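Local coordinates for protein 3-carboxy-cis,cis-muconate cycloisomerase (Pseudomonas putida, PDB 1RE5) that belongs to the fumarase/aspartase (lyase) superfamily, whose largely helical subunits assemble into tetramers, at residues Ala157-Lys165 with Pro427-Val438. Residues are numbered along the deposited sequence; the frame is centred on the assembly and turned at random.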
loop_
_atom_site.group_PDB
_atom_site.type_symbol
_atom_site.label_atom_id
_atom_site.label_comp_id
_atom_site.label_asym_id
_atom_site.label_seq_id
_atom_site.Cartn_x
_atom_site.Cartn_y
_atom_site.Cartn_z
ATOM N N ALA D 157 -24.412 -6.199 22.461
ATOM C CA ALA D 157 -24.997 -7.407 21.901
ATOM C C ALA D 157 -25.004 -8.455 23.004
ATOM O O ALA D 157 -24.558 -8.187 24.123
ATOM C CB ALA D 157 -24.158 -7.889 20.727
ATOM N N THR D 158 -25.494 -9.649 22.686
ATOM C CA THR D 158 -25.558 -10.729 23.665
ATOM C C THR D 158 -24.211 -10.946 24.319
ATOM O O THR D 158 -23.163 -10.714 23.717
ATOM C CB THR D 158 -26.018 -12.032 23.023
ATOM O OG1 THR D 158 -25.307 -12.223 21.798
ATOM C CG2 THR D 158 -27.510 -11.996 22.749
ATOM N N PRO D 159 -24.229 -11.419 25.565
ATOM C CA PRO D 159 -23.051 -11.691 26.381
ATOM C C PRO D 159 -21.963 -12.500 25.713
ATOM O O PRO D 159 -22.204 -13.311 24.803
ATOM C CB PRO D 159 -23.627 -12.408 27.596
ATOM C CG PRO D 159 -24.969 -11.825 27.713
ATOM C CD PRO D 159 -25.446 -11.828 26.276
ATOM N N VAL D 160 -20.765 -12.283 26.237
ATOM C CA VAL D 160 -19.543 -12.905 25.778
ATOM C C VAL D 160 -18.701 -13.048 27.062
ATOM O O VAL D 160 -19.100 -12.571 28.122
ATOM C CB VAL D 160 -18.894 -11.965 24.698
ATOM C CG1 VAL D 160 -17.419 -11.727 24.968
ATOM C CG2 VAL D 160 -19.134 -12.549 23.309
ATOM N N THR D 161 -17.556 -13.710 26.988
ATOM C CA THR D 161 -16.723 -13.891 28.165
ATOM C C THR D 161 -15.347 -13.282 27.859
ATOM O O THR D 161 -14.942 -13.227 26.701
ATOM C CB THR D 161 -16.620 -15.401 28.474
ATOM O OG1 THR D 161 -16.567 -15.600 29.882
ATOM C CG2 THR D 161 -15.386 -15.996 27.868
ATOM N N LEU D 162 -14.622 -12.803 28.865
ATOM C CA LEU D 162 -13.307 -12.219 28.560
ATOM C C LEU D 162 -12.386 -13.295 28.009
ATOM O O LEU D 162 -11.586 -13.037 27.101
ATOM C CB LEU D 162 -12.659 -11.567 29.794
ATOM C CG LEU D 162 -11.243 -10.999 29.566
ATOM C CD1 LEU D 162 -11.279 -9.948 28.464
ATOM C CD2 LEU D 162 -10.702 -10.376 30.850
ATOM N N GLY D 163 -12.504 -14.503 28.564
ATOM C CA GLY D 163 -11.684 -15.614 28.116
ATOM C C GLY D 163 -11.938 -15.943 26.656
ATOM O O GLY D 163 -11.013 -16.310 25.914
ATOM N N MET D 164 -13.194 -15.809 26.234
ATOM C CA MET D 164 -13.561 -16.090 24.855
ATOM C C MET D 164 -12.776 -15.138 23.955
ATOM O O MET D 164 -12.162 -15.563 22.968
ATOM C CB MET D 164 -15.060 -15.887 24.646
ATOM C CG MET D 164 -15.606 -16.547 23.396
ATOM S SD MET D 164 -17.243 -15.955 22.908
ATOM C CE MET D 164 -18.037 -15.933 24.447
ATOM N N LYS D 165 -12.770 -13.855 24.314
ATOM C CA LYS D 165 -12.057 -12.870 23.528
ATOM C C LYS D 165 -10.580 -13.216 23.457
ATOM O O LYS D 165 -10.026 -13.315 22.365
ATOM C CB LYS D 165 -12.250 -11.465 24.113
ATOM C CG LYS D 165 -13.708 -10.967 24.107
ATOM C CD LYS D 165 -13.828 -9.597 24.754
ATOM C CE LYS D 165 -13.326 -8.481 23.851
ATOM N NZ LYS D 165 -14.229 -8.241 22.698
ATOM N N PRO D 427 -26.883 -12.441 32.911
ATOM C CA PRO D 427 -25.920 -12.642 31.827
ATOM C C PRO D 427 -25.168 -13.951 31.950
ATOM O O PRO D 427 -24.966 -14.648 30.961
ATOM C CB PRO D 427 -24.982 -11.449 31.968
ATOM C CG PRO D 427 -25.823 -10.422 32.616
ATOM C CD PRO D 427 -26.583 -11.196 33.638
ATOM N N ALA D 428 -24.754 -14.275 33.169
ATOM C CA ALA D 428 -24.004 -15.495 33.425
ATOM C C ALA D 428 -24.672 -16.754 32.854
ATOM O O ALA D 428 -24.013 -17.770 32.618
ATOM C CB ALA D 428 -23.796 -15.650 34.913
ATOM N N HIS D 429 -25.977 -16.676 32.619
ATOM C CA HIS D 429 -26.733 -17.812 32.105
ATOM C C HIS D 429 -26.984 -17.782 30.601
ATOM O O HIS D 429 -27.773 -18.568 30.078
ATOM C CB HIS D 429 -28.064 -17.911 32.856
ATOM C CG HIS D 429 -27.915 -18.325 34.287
ATOM N ND1 HIS D 429 -27.555 -19.603 34.657
ATOM C CD2 HIS D 429 -28.010 -17.614 35.436
ATOM C CE1 HIS D 429 -27.428 -19.660 35.971
ATOM N NE2 HIS D 429 -27.697 -18.467 36.469
ATOM N N TYR D 430 -26.319 -16.875 29.897
ATOM C CA TYR D 430 -26.491 -16.788 28.458
ATOM C C TYR D 430 -25.129 -16.618 27.805
ATOM O O TYR D 430 -24.949 -15.784 26.926
ATOM C CB TYR D 430 -27.403 -15.614 28.113
ATOM C CG TYR D 430 -28.141 -15.786 26.805
ATOM C CD1 TYR D 430 -28.919 -16.918 26.572
ATOM C CD2 TYR D 430 -28.081 -14.809 25.809
ATOM C CE1 TYR D 430 -29.623 -17.081 25.377
ATOM C CE2 TYR D 430 -28.789 -14.956 24.605
ATOM C CZ TYR D 430 -29.557 -16.099 24.398
ATOM O OH TYR D 430 -30.252 -16.261 23.218
ATOM N N LEU D 431 -24.175 -17.429 28.248
ATOM C CA LEU D 431 -22.815 -17.392 27.737
ATOM C C LEU D 431 -22.580 -18.339 26.565
ATOM O O LEU D 431 -21.471 -18.414 26.034
ATOM C CB LEU D 431 -21.840 -17.708 28.873
ATOM C CG LEU D 431 -21.304 -16.485 29.625
ATOM C CD1 LEU D 431 -22.361 -15.397 29.689
ATOM C CD2 LEU D 431 -20.838 -16.893 31.004
ATOM N N GLY D 432 -23.618 -19.055 26.155
ATOM C CA GLY D 432 -23.470 -19.978 25.044
ATOM C C GLY D 432 -22.247 -20.880 25.127
ATOM O O GLY D 432 -21.975 -21.485 26.163
ATOM N N GLN D 433 -21.494 -20.960 24.037
ATOM C CA GLN D 433 -20.303 -21.808 23.986
ATOM C C GLN D 433 -19.015 -21.126 24.456
ATOM O O GLN D 433 -17.913 -21.646 24.239
ATOM C CB GLN D 433 -20.102 -22.343 22.561
ATOM C CG GLN D 433 -21.314 -23.082 22.007
ATOM C CD GLN D 433 -21.787 -24.182 22.946
ATOM O OE1 GLN D 433 -21.066 -25.157 23.193
ATOM N NE2 GLN D 433 -22.998 -24.023 23.490
ATOM N N ALA D 434 -19.152 -19.974 25.104
ATOM C CA ALA D 434 -18.003 -19.232 25.605
ATOM C C ALA D 434 -16.898 -20.120 26.168
ATOM O O ALA D 434 -15.764 -20.075 25.694
ATOM C CB ALA D 434 -18.454 -18.244 26.665
ATOM N N ARG D 435 -17.221 -20.915 27.184
ATOM C CA ARG D 435 -16.236 -21.799 27.810
ATOM C C ARG D 435 -15.701 -22.891 26.874
ATOM O O ARG D 435 -14.540 -23.312 26.978
ATOM C CB ARG D 435 -16.824 -22.430 29.083
ATOM C CG ARG D 435 -16.759 -21.515 30.293
ATOM C CD ARG D 435 -17.336 -22.145 31.567
ATOM N NE ARG D 435 -18.802 -22.200 31.554
ATOM C CZ ARG D 435 -19.595 -21.158 31.295
ATOM N NH1 ARG D 435 -19.070 -19.966 31.021
ATOM N NH2 ARG D 435 -20.916 -21.310 31.297
ATOM N N VAL D 436 -16.543 -23.349 25.959
ATOM C CA VAL D 436 -16.125 -24.364 25.010
ATOM C C VAL D 436 -15.039 -23.787 24.089
ATOM O O VAL D 436 -13.993 -24.414 23.877
ATOM C CB VAL D 436 -17.319 -24.841 24.158
ATOM C CG1 VAL D 436 -16.842 -25.807 23.073
ATOM C CG2 VAL D 436 -18.337 -25.506 25.045
ATOM N N TRP D 437 -15.289 -22.594 23.549
ATOM C CA TRP D 437 -14.331 -21.950 22.658
ATOM C C TRP D 437 -12.957 -21.847 23.339
ATOM O O TRP D 437 -11.922 -22.202 22.750
ATOM C CB TRP D 437 -14.814 -20.547 22.271
ATOM C CG TRP D 437 -16.126 -20.478 21.515
ATOM C CD1 TRP D 437 -16.990 -19.416 21.480
ATOM C CD2 TRP D 437 -16.699 -21.487 20.668
ATOM N NE1 TRP D 437 -18.060 -19.697 20.670
ATOM C CE2 TRP D 437 -17.914 -20.959 20.158
ATOM C CE3 TRP D 437 -16.309 -22.784 20.291
ATOM C CZ2 TRP D 437 -18.745 -21.682 19.287
ATOM C CZ3 TRP D 437 -17.139 -23.508 19.422
ATOM C CH2 TRP D 437 -18.345 -22.951 18.933
ATOM N N VAL D 438 -12.940 -21.354 24.575
ATOM C CA VAL D 438 -11.686 -21.238 25.307
ATOM C C VAL D 438 -11.021 -22.608 25.446
ATOM O O VAL D 438 -9.800 -22.734 25.391
ATOM C CB VAL D 438 -11.914 -20.685 26.711
ATOM C CG1 VAL D 438 -10.608 -20.731 27.495
ATOM C CG2 VAL D 438 -12.459 -19.256 26.632
#
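Met164 lies against Ala434 and Trp437 where two helices of this lyase-superfamily fold start side by side: helix 162-187, entered from strand 159-161, and the C-terminal helix 434-449, entered through a type II' turn from Leu431 to Ala434. From CB, with CG anti to the backbone N (chi1 -162°), the methionine chain runs alongside Trp437. Its CG meets the indole edge 3.7 Å from Trp437 CD1. SD follows the same rim, 4.9 Å from the centroid of the five-membered ring and 89° off its normal, an edge-on Met-aromatic contact. A bend at chi3 (-44°) then turns CE back onto CB of Ala434, which also packs against CB of Thr161. Gln433 CB sits over one face of the indole, near its rim, and Trp437 NE1 hydrogen-bonds to Gly197 O of the second subunit, which ties the indole to the neighbouring chain. The helices also meet at Gly163, which has no side chain, its backbone carbonyl lying beside CG2 of Val438. At the strand end the packing passes to Pro159, whose CB sits 3.9 Å from Leu431 CD1 and whose CG approaches Pro427 CB. Pro159 CD lies 4.0 Å from CD2 of Tyr430. No hydrogen bond joins the two segments; three more polar side chains of the contact bond outside them, Thr161 OG1 to Ala144 O, Thr158 OG1 to Ser196 OG of the second subunit, and Tyr430 OH to Glu369 OE2. The phenol ring is met in its plane, at the edge, by the Thr158 methyl, with CG2 3.7 Å from Tyr430 CE2.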